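Local coordinates for AT-less polyketide synthase (Streptomyces platensis subsp. rosaceus, PDB 4QYR), which probably catalyses decarboxylative carbon-carbon bond formation between acyl units as one ketosynthase domain of the isomigrastatin polyketide assembly line, at residues G34-I38 with T349-H353; D71-F77 with F598-W604; V159-H163 with G544-E548; A451-I455 with L506-V510; L476-R480 with M513-L517. One frame throughout, in Å; residues are numbered along the deposited sequence.

Contact 1: G34-I38 with T349-H353; sequences GEDLI and TNIGH
Asn350 reaches the loop 34-38 with two groups, its side-chain amide and its backbone carbonyl, and each finds a polar partner there. ND2 of Asn350 donates to O of Glu35 at 3.1 Å in a nearly straight bond (168° at the hydrogen). The acceptor lies close to the amide plane of Asn350, while the donor is tilted about 34° from the plane of the Glu35 carbonyl. The first torsion, chi1 -65°, sets CG of Asn350 beside its own backbone N and lets the amide extend to that carbonyl. In return, N of Leu37 donates to O of Asn350 at 2.9 Å. Asparagine suits the place because its amide supplies an N-H on a short side chain. The segment 349-353, TNIGH, belongs to a signature of the ketosynthase family; in relatives its histidine serves the active site, and here His353 packs against Cys173. Gly34 closes helix 24-33 with a Schellman motif, and Gly352 follows helix 348-351; both take positive phi, which comes easily to a residue without a side chain. Aliphatic packing sets CD1 of Leu37 on CG2 of Ile351 at 3.8 Å, while CD1 of Ile38 rests on the backbone at Gly352, 3.7 Å from N. Two other polar ends are held from outside: OD2 of Asp36 by a salt bridge with Arg223, and OG1 of Thr349 by the carbonyl of Ser346.

Contact 2: D71-F77 with F598-W604; sequences DRFDADF and FACDRYW
Phe598 sets the edge of its ring against the face of Phe77 in a T-shaped pair, with centroids 5.0 Å apart and planes at 68°. CE1 of Phe598 stands over the centre of the Phe77 ring; aromatic rings suit this packed end, since an edge can enter over a face. Beside it, N of Ala599 donates to OD2 of Asp74 at 2.9 Å, coming from above the carboxylate plane. Farther along, CZ of Tyr603 rests 3.7 Å from CB of Ala75, where a methyl leaves room for the ring. A backbone bond from N of Tyr603 to O of Asp71 ties the segments beside the antiparallel, non-hydrogen-bonded pair Arg72-Arg602. At the other end the stem of Asp71 still packs well, its CB 3.4 Å from CE3 of Trp604. The looseness lies in exposed Arg602, whose NH1 reaches OD2 of Asp71 at 2.6 Å in a salt bridge with poor hydrogen-bond geometry; Arg72 joins weakly through NE. CB of Arg602 covers the centre of one face of the Arg72 guanidinium. Separately, on the solvent side near OH of Tyr603, OD2 of Asp76 comes within 4.0 Å of OD2 of Asp601, a crowding of negative charge probably eased by solvent. This short, weakly bonded pair of strands lies against helices 82-86 and 90-106, with Tyr603 on Ala85, Phe73 on Arg93 and Glu97, and Trp604 on Pro90.

Contact 3: V159-H163 with G544-E548; sequences VLDVH and GVRRE
The Schellman motif that ends helix 149-160 presents its C-prime residue, Asp161, to Val545 in the loop that runs from strand 532-535 to helix 553-561. Asp161 has positive phi, and amides of the motif bond back into the last helical turn; the chain turns out of the helix there, and the CB of Asp161 points toward the loop. Its CB lies 3.9 Å from CB of Val545 and 3.9 Å from CG2 of the same residue. A branched aliphatic residue fits here because both its stem and one methyl can lie against the short aspartate stem; the CG2 methyl also lies 4.1 Å from O of Leu160. With CG anti to its backbone N (chi1 -175°), Asp161 carries its carboxylate past the valine. Its OD1 accepts from the backbone N of Arg272 of the second subunit, so the helix end that meets the 544-548 loop also takes part in the dimer interface. His163 has backbone hydrogen bonds to that subunit as well, and to Glu115 of its own chain. The second element of the contact is Arg547, whose long chain, bent at chi3, brings the guanidinium to the carbonyl of Leu160, the last residue of the helix. There O of Leu160, at the edge of the group, accepts from NH1 of Arg547 at 2.8 Å. The place of NH1 is doubtful, since the model sets it too near another atom, and the long ion pair with Asp161 is equally tentative. On the loop's own side, CG1 of Val545 lies over the centre of one guanidinium face, while NH2 of Arg547 makes a weak bond to O of Leu113.

Contact 4: A451-I455 with L506-V510; sequences APQAI and LGFVV
The ring of Phe508 takes the side chain of Ile455 over one of its faces: CB of Ile455 is 4.0 Å from the ring centroid and 16° off the ring normal, a CH-pi contact displaced toward the rim. CG2 of Ile455 overhangs the rim beside CE2 and CZ, 3.4 Å from CE2 of Phe508. The two side chains lie next to one another and point the same way, as expected of directly opposed residues in an antiparallel pair. Phe508 puts CG between its backbone N and carbonyl carbon, chi1 59°, the crowded position, which turns the ring back toward Ile455. Val510 belongs to the same face, its CG2 4.3 Å from CG1 of Ile455, and beta-branched residues suit these extended strands. Strands 453-455 and 506-510 run antiparallel at 154°. Each hydrogen-bonded pair is bonded both ways: N of Ile455 to O of Phe508 at 2.8 Å and N of Phe508 to O of Ile455 at 2.9 Å, then Gln453 with Val510 likewise. Between them Ala454 faces Val509 across the non-hydrogen-bonded pair, small enough to let Leu564 and Thr568 of helix 564-572 pack close. The chemistry therefore divides: in the two bonded pairs four backbone bonds satisfy amides and carbonyls, O of Ala454 accepts instead from NE2 of Gln496, and Ile455, Phe508 and Val510, with Gln453 beside them, bury one face of the sheet against helices 513-524 and 488-497.

Contact 5: L476-R480 with M513-L517; sequences LDRAR and MDDVL
Leu476 and Met513, a selenomethionine, carry the apolar part of this contact, crossing at a slant. The CE methyl of Met513 lies 3.5 Å from CB of Leu476 and 3.8 Å from CD of Arg480. A bend at the last torsion of Met513 (chi3 107°) turns that methyl in between the two. Leu517 adds CD2 at 3.8 Å from CB of Leu476 and CD1 at 3.6 Å from CB of Asp477, while the side chains of Leu476 and Val516 cross at about a right angle, CD1 of Leu476 to CG1 of Val516 being 3.9 Å. Leucine branches and a flexible thioether-type chain, here with selenium, pack together where the end of helix 462-478 meets the early part of helix 513-524, both of the RhiE-like linker domain. The charged part is a two-pronged salt bridge on the more exposed side. NH1 of Arg480 donates to OD1 of Asp514 at 2.8 Å, meeting it on the syn side though well out of the carboxylate plane. NH2 of Arg480 makes a weak bond to OD2 of Asp514, and the two flat groups are 32° from coplanar. CD1 of Leu517 sits over one face of the Arg480 guanidinium, offset to its rim.

In the fold
Contact 1 lies in the ketosynthase core and borders, through His353, Cys173, probably the active-site cysteine as in related ketosynthases; its centre is about 35 Å from that of contact 5 and 43 Å from that of contact 4. Those two join into a single linker-domain core, with centres 14 Å apart: CG2 of Val516 lies 3.5 Å from CD1 of Ile455 and 3.6 Å from CG2 of Val510. Contacts 2 and 3 tie chain beyond the linker sheet back to the N-terminal part of the ketosynthase; their nearest atoms are about 6 Å apart. Contact 3 also meets the second subunit, whereas a glycerol bound to Asp71 in contact 2 probably comes from the crystallisation liquor.

Contact 1: G34-I38 with T349-H353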
# COMPACT_ATOMS: atom_id res chain seq x y z
N GLY A 34 -3.17 27.10 22.13
CA GLY A 34 -3.82 26.07 22.91
C GLY A 34 -5.30 26.04 22.60
O GLY A 34 -6.14 25.87 23.48
N GLU A 35 -5.61 26.20 21.32
CA GLU A 35 -6.98 26.16 20.84
C GLU A 35 -7.46 24.71 20.72
O GLU A 35 -6.75 23.85 20.20
CB GLU A 35 -7.07 26.88 19.50
CG GLU A 35 -8.24 27.84 19.34
CD GLU A 35 -8.11 28.66 18.07
OE1 GLU A 35 -8.85 28.40 17.08
OE2 GLU A 35 -7.27 29.59 18.05
N ASP A 36 -8.66 24.44 21.23
CA ASP A 36 -9.26 23.13 21.09
C ASP A 36 -10.33 23.19 20.00
O ASP A 36 -11.36 23.85 20.13
CB ASP A 36 -9.84 22.65 22.43
CG ASP A 36 -10.73 21.43 22.29
OD1 ASP A 36 -10.20 20.29 22.15
OD2 ASP A 36 -11.97 21.61 22.34
N LEU A 37 -10.08 22.48 18.90
CA LEU A 37 -10.84 22.65 17.67
C LEU A 37 -11.87 21.58 17.44
O LEU A 37 -12.35 21.41 16.32
CB LEU A 37 -9.88 22.69 16.49
CG LEU A 37 -8.79 23.69 16.82
CD1 LEU A 37 -7.53 23.41 16.03
CD2 LEU A 37 -9.32 25.08 16.57
N ILE A 38 -12.21 20.84 18.47
CA ILE A 38 -13.22 19.82 18.30
C ILE A 38 -14.60 20.48 18.33
O ILE A 38 -14.86 21.38 19.13
CB ILE A 38 -13.09 18.71 19.37
CG1 ILE A 38 -12.02 17.71 18.92
CG2 ILE A 38 -14.39 17.98 19.57
CD1 ILE A 38 -10.70 17.87 19.65
N THR A 349 -4.64 16.43 21.02
CA THR A 349 -5.36 17.12 22.08
C THR A 349 -5.96 18.40 21.53
O THR A 349 -6.89 18.97 22.11
CB THR A 349 -4.44 17.44 23.25
OG1 THR A 349 -3.40 18.31 22.79
CG2 THR A 349 -3.81 16.17 23.78
N ASN A 350 -5.43 18.85 20.40
CA ASN A 350 -5.90 20.06 19.75
C ASN A 350 -6.98 19.79 18.73
O ASN A 350 -7.96 20.51 18.64
CB ASN A 350 -4.74 20.80 19.07
CG ASN A 350 -3.71 21.31 20.04
OD1 ASN A 350 -2.69 20.65 20.30
ND2 ASN A 350 -3.96 22.50 20.59
N ILE A 351 -6.76 18.75 17.93
CA ILE A 351 -7.53 18.53 16.71
C ILE A 351 -8.16 17.17 16.68
O ILE A 351 -8.84 16.82 15.72
CB ILE A 351 -6.66 18.64 15.45
CG1 ILE A 351 -5.64 17.49 15.44
CG2 ILE A 351 -5.99 20.01 15.40
CD1 ILE A 351 -4.80 17.37 14.18
N GLY A 352 -7.90 16.37 17.69
CA GLY A 352 -8.48 15.04 17.77
C GLY A 352 -7.66 14.09 16.96
O GLY A 352 -6.56 14.43 16.53
N HIS A 353 -8.21 12.90 16.73
CA HIS A 353 -7.47 11.83 16.08
C HIS A 353 -7.85 11.66 14.61
O HIS A 353 -8.85 11.01 14.27
CB HIS A 353 -7.69 10.54 16.84
CG HIS A 353 -7.02 9.36 16.21
ND1 HIS A 353 -7.28 8.06 16.60
CD2 HIS A 353 -6.12 9.28 15.21
CE1 HIS A 353 -6.55 7.24 15.87
NE2 HIS A 353 -5.84 7.96 15.01

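Contact 2: D71-F77 with F598-W604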
# COMPACT_ATOMS: atom_id res chain seq x y z
N ASP A 71 -17.60 19.78 1.10
CA ASP A 71 -18.37 19.54 -0.10
C ASP A 71 -17.90 20.45 -1.23
O ASP A 71 -18.47 20.44 -2.32
CB ASP A 71 -19.87 19.76 0.15
CG ASP A 71 -20.18 21.11 0.78
OD1 ASP A 71 -19.44 21.54 1.69
OD2 ASP A 71 -21.18 21.75 0.36
N ARG A 72 -16.85 21.23 -0.98
CA ARG A 72 -16.40 22.22 -1.95
C ARG A 72 -15.20 21.68 -2.73
O ARG A 72 -14.40 20.92 -2.19
CB ARG A 72 -16.07 23.53 -1.27
CG ARG A 72 -17.10 23.93 -0.26
CD ARG A 72 -18.32 24.49 -0.95
NE ARG A 72 -19.51 24.40 -0.11
CZ ARG A 72 -20.51 25.27 -0.15
NH1 ARG A 72 -21.56 25.11 0.65
NH2 ARG A 72 -20.45 26.31 -0.98
N PHE A 73 -15.09 22.08 -4.00
CA PHE A 73 -14.10 21.51 -4.91
C PHE A 73 -14.09 22.27 -6.22
O PHE A 73 -15.15 22.67 -6.72
CB PHE A 73 -14.41 20.04 -5.18
CG PHE A 73 -13.46 19.36 -6.12
CD1 PHE A 73 -12.09 19.37 -5.87
CD2 PHE A 73 -13.93 18.67 -7.24
CE1 PHE A 73 -11.21 18.71 -6.73
CE2 PHE A 73 -13.06 18.03 -8.10
CZ PHE A 73 -11.68 18.05 -7.84
N ASP A 74 -12.91 22.47 -6.79
CA ASP A 74 -12.78 23.17 -8.06
C ASP A 74 -12.67 22.12 -9.15
O ASP A 74 -11.57 21.71 -9.51
CB ASP A 74 -11.56 24.08 -8.06
CG ASP A 74 -11.63 25.17 -9.09
OD1 ASP A 74 -12.52 25.11 -9.97
OD2 ASP A 74 -10.80 26.10 -9.00
N ALA A 75 -13.82 21.66 -9.66
CA ALA A 75 -13.83 20.54 -10.59
C ALA A 75 -13.39 20.98 -11.97
O ALA A 75 -12.85 20.18 -12.73
CB ALA A 75 -15.19 19.90 -10.64
N ASP A 76 -13.61 22.25 -12.30
CA ASP A 76 -13.13 22.76 -13.58
C ASP A 76 -11.63 22.84 -13.64
O ASP A 76 -11.03 22.71 -14.70
CB ASP A 76 -13.71 24.13 -13.88
CG ASP A 76 -15.19 24.11 -13.86
OD1 ASP A 76 -15.78 24.04 -14.95
OD2 ASP A 76 -15.74 24.12 -12.74
N PHE A 77 -11.02 23.10 -12.50
CA PHE A 77 -9.58 23.16 -12.43
C PHE A 77 -8.99 21.84 -12.95
O PHE A 77 -7.99 21.85 -13.67
CB PHE A 77 -9.14 23.44 -11.00
CG PHE A 77 -7.67 23.67 -10.85
CD1 PHE A 77 -7.16 24.94 -10.81
CD2 PHE A 77 -6.80 22.60 -10.76
CE1 PHE A 77 -5.82 25.15 -10.67
CE2 PHE A 77 -5.46 22.81 -10.63
CZ PHE A 77 -4.97 24.08 -10.59
N PHE A 598 -8.53 27.94 -5.16
CA PHE A 598 -9.51 27.05 -5.75
C PHE A 598 -10.94 27.52 -5.53
O PHE A 598 -11.27 27.93 -4.42
CB PHE A 598 -9.37 25.64 -5.18
CG PHE A 598 -8.06 24.99 -5.46
CD1 PHE A 598 -7.81 24.39 -6.69
CD2 PHE A 598 -7.09 24.92 -4.49
CE1 PHE A 598 -6.60 23.74 -6.95
CE2 PHE A 598 -5.88 24.28 -4.74
CZ PHE A 598 -5.63 23.69 -5.97
N ALA A 599 -11.76 27.47 -6.58
CA ALA A 599 -13.18 27.82 -6.48
C ALA A 599 -13.92 26.97 -5.45
O ALA A 599 -13.57 25.82 -5.22
CB ALA A 599 -13.85 27.68 -7.83
N CYS A 600 -14.95 27.56 -4.83
CA CYS A 600 -15.71 26.90 -3.77
C CYS A 600 -17.05 26.39 -4.29
O CYS A 600 -18.10 26.71 -3.73
CB CYS A 600 -15.95 27.87 -2.60
SG CYS A 600 -14.49 28.32 -1.62
N ASP A 601 -17.01 25.61 -5.37
CA ASP A 601 -18.23 25.05 -5.94
C ASP A 601 -18.68 23.86 -5.10
O ASP A 601 -17.85 23.12 -4.59
CB ASP A 601 -18.01 24.63 -7.40
CG ASP A 601 -17.62 25.80 -8.31
OD1 ASP A 601 -18.23 26.90 -8.22
OD2 ASP A 601 -16.69 25.61 -9.13
N ARG A 602 -19.99 23.69 -4.95
CA ARG A 602 -20.52 22.59 -4.14
C ARG A 602 -20.77 21.30 -4.94
O ARG A 602 -21.55 21.29 -5.90
CB ARG A 602 -21.81 23.02 -3.45
CG ARG A 602 -22.47 21.90 -2.68
CD ARG A 602 -23.96 22.11 -2.53
NE ARG A 602 -24.70 20.94 -2.03
CZ ARG A 602 -24.54 20.39 -0.83
NH1 ARG A 602 -23.64 20.88 0.02
NH2 ARG A 602 -25.28 19.35 -0.48
N TYR A 603 -20.12 20.21 -4.55
CA TYR A 603 -20.38 18.91 -5.17
C TYR A 603 -20.69 17.88 -4.10
O TYR A 603 -19.79 17.42 -3.39
CB TYR A 603 -19.19 18.46 -6.03
CG TYR A 603 -18.91 19.38 -7.19
CD1 TYR A 603 -19.52 19.18 -8.42
CD2 TYR A 603 -18.04 20.46 -7.05
CE1 TYR A 603 -19.27 20.02 -9.49
CE2 TYR A 603 -17.80 21.32 -8.11
CZ TYR A 603 -18.41 21.10 -9.33
OH TYR A 603 -18.17 21.95 -10.40
N TRP A 604 -21.97 17.55 -3.98
CA TRP A 604 -22.39 16.57 -2.99
C TRP A 604 -23.20 15.45 -3.66
O TRP A 604 -23.19 15.30 -4.88
CB TRP A 604 -23.21 17.26 -1.89
CG TRP A 604 -23.21 16.52 -0.57
CD1 TRP A 604 -24.30 15.99 0.07
CD2 TRP A 604 -22.07 16.20 0.23
NE1 TRP A 604 -23.90 15.37 1.24
CE2 TRP A 604 -22.54 15.48 1.36
CE3 TRP A 604 -20.69 16.43 0.11
CZ2 TRP A 604 -21.68 15.01 2.35
CZ3 TRP A 604 -19.84 15.97 1.10
CH2 TRP A 604 -20.34 15.27 2.20

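Contact 3: V159-H163 with G544-E548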
# COMPACT_ATOMS: atom_id res chain seq x y z
N VAL A 159 -2.80 13.48 -13.01
CA VAL A 159 -2.83 14.94 -13.08
C VAL A 159 -1.43 15.54 -13.26
O VAL A 159 -1.25 16.48 -14.01
CB VAL A 159 -3.51 15.54 -11.83
CG1 VAL A 159 -3.17 16.98 -11.68
CG2 VAL A 159 -5.02 15.35 -11.94
N LEU A 160 -0.43 14.96 -12.61
CA LEU A 160 0.92 15.50 -12.63
C LEU A 160 1.78 14.93 -13.75
O LEU A 160 2.88 15.42 -13.98
CB LEU A 160 1.59 15.22 -11.30
CG LEU A 160 0.81 15.83 -10.12
CD1 LEU A 160 1.60 15.72 -8.83
CD2 LEU A 160 0.45 17.27 -10.43
N ASP A 161 1.28 13.92 -14.44
CA ASP A 161 2.05 13.19 -15.45
C ASP A 161 3.40 12.71 -14.91
O ASP A 161 4.45 12.99 -15.49
CB ASP A 161 2.26 14.04 -16.70
CG ASP A 161 2.96 13.28 -17.84
OD1 ASP A 161 2.69 12.07 -18.03
OD2 ASP A 161 3.81 13.90 -18.52
N VAL A 162 3.39 11.99 -13.80
CA VAL A 162 4.62 11.38 -13.32
C VAL A 162 4.51 9.84 -13.34
O VAL A 162 3.41 9.32 -13.47
CB VAL A 162 4.93 11.87 -11.93
CG1 VAL A 162 4.98 13.35 -11.94
CG2 VAL A 162 3.85 11.39 -10.99
N HIS A 163 5.64 9.15 -13.23
CA HIS A 163 5.70 7.72 -13.51
C HIS A 163 6.34 6.89 -12.42
O HIS A 163 6.70 5.74 -12.65
CB HIS A 163 6.47 7.50 -14.81
CG HIS A 163 5.90 8.24 -15.97
ND1 HIS A 163 6.43 9.43 -16.42
CD2 HIS A 163 4.82 7.98 -16.74
CE1 HIS A 163 5.71 9.86 -17.44
NE2 HIS A 163 4.72 9.01 -17.65
N GLY A 544 -0.84 16.68 -22.50
CA GLY A 544 0.08 16.20 -21.48
C GLY A 544 0.94 17.31 -20.89
O GLY A 544 0.73 18.49 -21.19
N VAL A 545 1.91 16.93 -20.05
CA VAL A 545 2.84 17.90 -19.45
C VAL A 545 4.20 17.89 -20.17
O VAL A 545 4.94 16.90 -20.12
CB VAL A 545 3.08 17.62 -17.94
CG1 VAL A 545 4.26 18.42 -17.41
CG2 VAL A 545 1.82 17.89 -17.12
N ARG A 546 4.54 19.00 -20.82
CA ARG A 546 5.82 19.13 -21.52
C ARG A 546 6.94 19.58 -20.58
O ARG A 546 7.09 20.77 -20.31
CB ARG A 546 5.71 20.09 -22.70
CG ARG A 546 6.93 20.07 -23.63
CD ARG A 546 6.64 20.60 -25.03
NE ARG A 546 5.43 21.43 -25.09
CZ ARG A 546 4.49 21.32 -26.02
NH1 ARG A 546 4.61 20.42 -26.99
NH2 ARG A 546 3.43 22.12 -25.99
N ARG A 547 7.72 18.61 -20.10
CA ARG A 547 8.88 18.89 -19.27
C ARG A 547 10.10 19.21 -20.11
O ARG A 547 11.18 19.47 -19.58
CB ARG A 547 9.19 17.70 -18.38
CG ARG A 547 8.23 17.51 -17.26
CD ARG A 547 8.53 16.23 -16.53
NE ARG A 547 7.30 15.49 -16.32
CZ ARG A 547 6.47 15.72 -15.31
NH1 ARG A 547 5.36 15.01 -15.20
NH2 ARG A 547 6.76 16.65 -14.41
N GLU A 548 9.91 19.18 -21.43
CA GLU A 548 10.96 19.56 -22.36
C GLU A 548 11.16 21.07 -22.34
O GLU A 548 10.23 21.82 -22.05
CB GLU A 548 10.62 19.12 -23.78
CG GLU A 548 10.01 17.74 -23.88
CD GLU A 548 9.48 17.46 -25.28
OE1 GLU A 548 8.68 18.28 -25.81
OE2 GLU A 548 9.87 16.42 -25.87

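Contact 4: A451-I455 with L506-V510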
# COMPACT_ATOMS: atom_id res chain seq x y z
N ALA A 451 18.87 44.16 -11.01
CA ALA A 451 18.41 43.62 -12.29
C ALA A 451 16.88 43.59 -12.37
O ALA A 451 16.22 43.18 -11.43
CB ALA A 451 18.97 42.23 -12.50
N PRO A 452 16.32 44.02 -13.52
CA PRO A 452 14.87 43.94 -13.70
C PRO A 452 14.39 42.49 -13.80
O PRO A 452 15.08 41.63 -14.36
CB PRO A 452 14.64 44.69 -15.01
CG PRO A 452 15.89 44.49 -15.76
CD PRO A 452 16.98 44.53 -14.73
N GLN A 453 13.22 42.20 -13.24
CA GLN A 453 12.70 40.85 -13.28
C GLN A 453 11.26 40.80 -13.80
O GLN A 453 10.50 41.76 -13.65
CB GLN A 453 12.78 40.19 -11.90
CG GLN A 453 14.20 40.00 -11.37
CD GLN A 453 14.96 38.97 -12.17
OE1 GLN A 453 14.35 38.09 -12.78
NE2 GLN A 453 16.29 39.08 -12.20
N ALA A 454 10.91 39.67 -14.40
CA ALA A 454 9.61 39.46 -15.02
C ALA A 454 8.62 38.83 -14.07
O ALA A 454 8.82 37.71 -13.63
CB ALA A 454 9.77 38.58 -16.25
N ILE A 455 7.54 39.54 -13.75
CA ILE A 455 6.53 38.97 -12.87
C ILE A 455 5.36 38.41 -13.64
O ILE A 455 4.76 39.06 -14.49
CB ILE A 455 6.03 40.00 -11.87
CG1 ILE A 455 7.13 40.25 -10.84
CG2 ILE A 455 4.76 39.50 -11.19
CD1 ILE A 455 6.63 40.64 -9.49
N LEU A 506 -1.45 36.97 -16.57
CA LEU A 506 -0.99 38.33 -16.25
C LEU A 506 0.54 38.39 -16.25
O LEU A 506 1.19 37.50 -15.72
CB LEU A 506 -1.52 38.78 -14.88
CG LEU A 506 -0.99 40.07 -14.25
CD1 LEU A 506 -1.26 41.25 -15.12
CD2 LEU A 506 -1.63 40.30 -12.89
N GLY A 507 1.11 39.45 -16.80
CA GLY A 507 2.55 39.63 -16.75
C GLY A 507 2.99 41.09 -16.77
O GLY A 507 2.31 41.93 -17.37
N PHE A 508 4.12 41.39 -16.13
CA PHE A 508 4.70 42.73 -16.17
C PHE A 508 6.14 42.70 -15.69
O PHE A 508 6.63 41.66 -15.30
CB PHE A 508 3.87 43.72 -15.34
CG PHE A 508 3.72 43.35 -13.89
CD1 PHE A 508 4.41 44.05 -12.92
CD2 PHE A 508 2.84 42.36 -13.50
CE1 PHE A 508 4.25 43.74 -11.58
CE2 PHE A 508 2.68 42.04 -12.16
CZ PHE A 508 3.38 42.73 -11.20
N VAL A 509 6.83 43.84 -15.75
CA VAL A 509 8.26 43.91 -15.40
C VAL A 509 8.57 45.00 -14.37
O VAL A 509 8.19 46.16 -14.53
CB VAL A 509 9.14 44.15 -16.65
CG1 VAL A 509 10.59 44.30 -16.26
CG2 VAL A 509 8.98 43.01 -17.63
N VAL A 510 9.26 44.61 -13.30
CA VAL A 510 9.58 45.52 -12.21
C VAL A 510 11.08 45.65 -12.00
O VAL A 510 11.87 44.83 -12.49
CB VAL A 510 8.97 45.05 -10.88
CG1 VAL A 510 7.46 44.92 -11.00
CG2 VAL A 510 9.61 43.75 -10.45

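Contact 5: L476-R480 with M513-L517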
# COMPACT_ATOMS: atom_id res chain seq x y z
N LEU A 476 2.38 39.86 0.25
CA LEU A 476 3.66 40.50 0.01
C LEU A 476 3.89 41.67 0.95
O LEU A 476 5.04 41.95 1.29
CB LEU A 476 3.76 40.98 -1.44
CG LEU A 476 4.13 39.90 -2.46
CD1 LEU A 476 4.63 40.50 -3.77
CD2 LEU A 476 5.15 38.89 -1.89
N ASP A 477 2.84 42.35 1.39
CA ASP A 477 3.09 43.54 2.19
C ASP A 477 3.03 43.24 3.69
O ASP A 477 3.68 43.93 4.47
CB ASP A 477 2.12 44.68 1.83
CG ASP A 477 0.73 44.50 2.40
OD1 ASP A 477 0.36 43.37 2.80
OD2 ASP A 477 -0.00 45.52 2.47
N ARG A 478 2.29 42.22 4.10
CA ARG A 478 2.38 41.81 5.50
C ARG A 478 3.76 41.22 5.74
O ARG A 478 4.19 41.07 6.88
CB ARG A 478 1.28 40.81 5.88
CG ARG A 478 1.12 40.68 7.40
CD ARG A 478 -0.13 41.43 7.91
NE ARG A 478 -0.30 41.33 9.36
CZ ARG A 478 -1.38 41.75 10.02
NH1 ARG A 478 -1.44 41.64 11.35
NH2 ARG A 478 -2.39 42.29 9.36
N ALA A 479 4.44 40.90 4.65
CA ALA A 479 5.81 40.41 4.69
C ALA A 479 6.79 41.56 4.53
O ALA A 479 7.98 41.35 4.37
CB ALA A 479 6.04 39.36 3.62
N ARG A 480 6.28 42.79 4.55
CA ARG A 480 7.18 43.93 4.63
C ARG A 480 6.87 44.75 5.86
O ARG A 480 7.77 45.35 6.44
CB ARG A 480 7.09 44.80 3.39
CG ARG A 480 7.70 44.16 2.17
CD ARG A 480 7.98 45.24 1.14
NE ARG A 480 7.05 46.34 1.33
CZ ARG A 480 6.76 47.23 0.39
NH1 ARG A 480 5.89 48.21 0.63
NH2 ARG A 480 7.35 47.15 -0.80
N MSE A 513 10.14 46.37 -5.50
CA MSE A 513 9.01 45.57 -5.09
C MSE A 513 7.78 46.42 -4.74
O MSE A 513 6.67 45.89 -4.62
CB MSE A 513 9.37 44.66 -3.93
CG MSE A 513 8.42 43.46 -3.84
SE MSE A 513 8.26 42.53 -2.15
CE MSE A 513 6.47 43.17 -1.70
N ASP A 514 7.94 47.72 -4.60
CA ASP A 514 6.74 48.55 -4.57
C ASP A 514 6.26 48.78 -5.99
O ASP A 514 5.10 49.12 -6.22
CB ASP A 514 6.96 49.87 -3.83
CG ASP A 514 7.19 49.66 -2.34
OD1 ASP A 514 6.26 49.97 -1.56
OD2 ASP A 514 8.27 49.18 -1.95
N ASP A 515 7.15 48.56 -6.94
CA ASP A 515 6.76 48.48 -8.34
C ASP A 515 5.80 47.30 -8.48
O ASP A 515 4.77 47.38 -9.15
CB ASP A 515 7.99 48.32 -9.25
CG ASP A 515 8.73 49.63 -9.47
OD1 ASP A 515 8.86 50.44 -8.52
OD2 ASP A 515 9.20 49.86 -10.61
N VAL A 516 6.16 46.21 -7.80
CA VAL A 516 5.34 45.01 -7.76
C VAL A 516 4.02 45.28 -7.06
O VAL A 516 2.96 45.16 -7.66
CB VAL A 516 6.06 43.87 -7.02
CG1 VAL A 516 5.16 42.65 -6.92
CG2 VAL A 516 7.37 43.53 -7.70
N LEU A 517 4.10 45.64 -5.79
CA LEU A 517 2.90 45.89 -4.98
C LEU A 517 1.94 46.92 -5.59
O LEU A 517 0.71 46.81 -5.44
CB LEU A 517 3.31 46.35 -3.59
CG LEU A 517 3.54 45.23 -2.58
CD1 LEU A 517 3.67 45.82 -1.20
CD2 LEU A 517 2.38 44.26 -2.66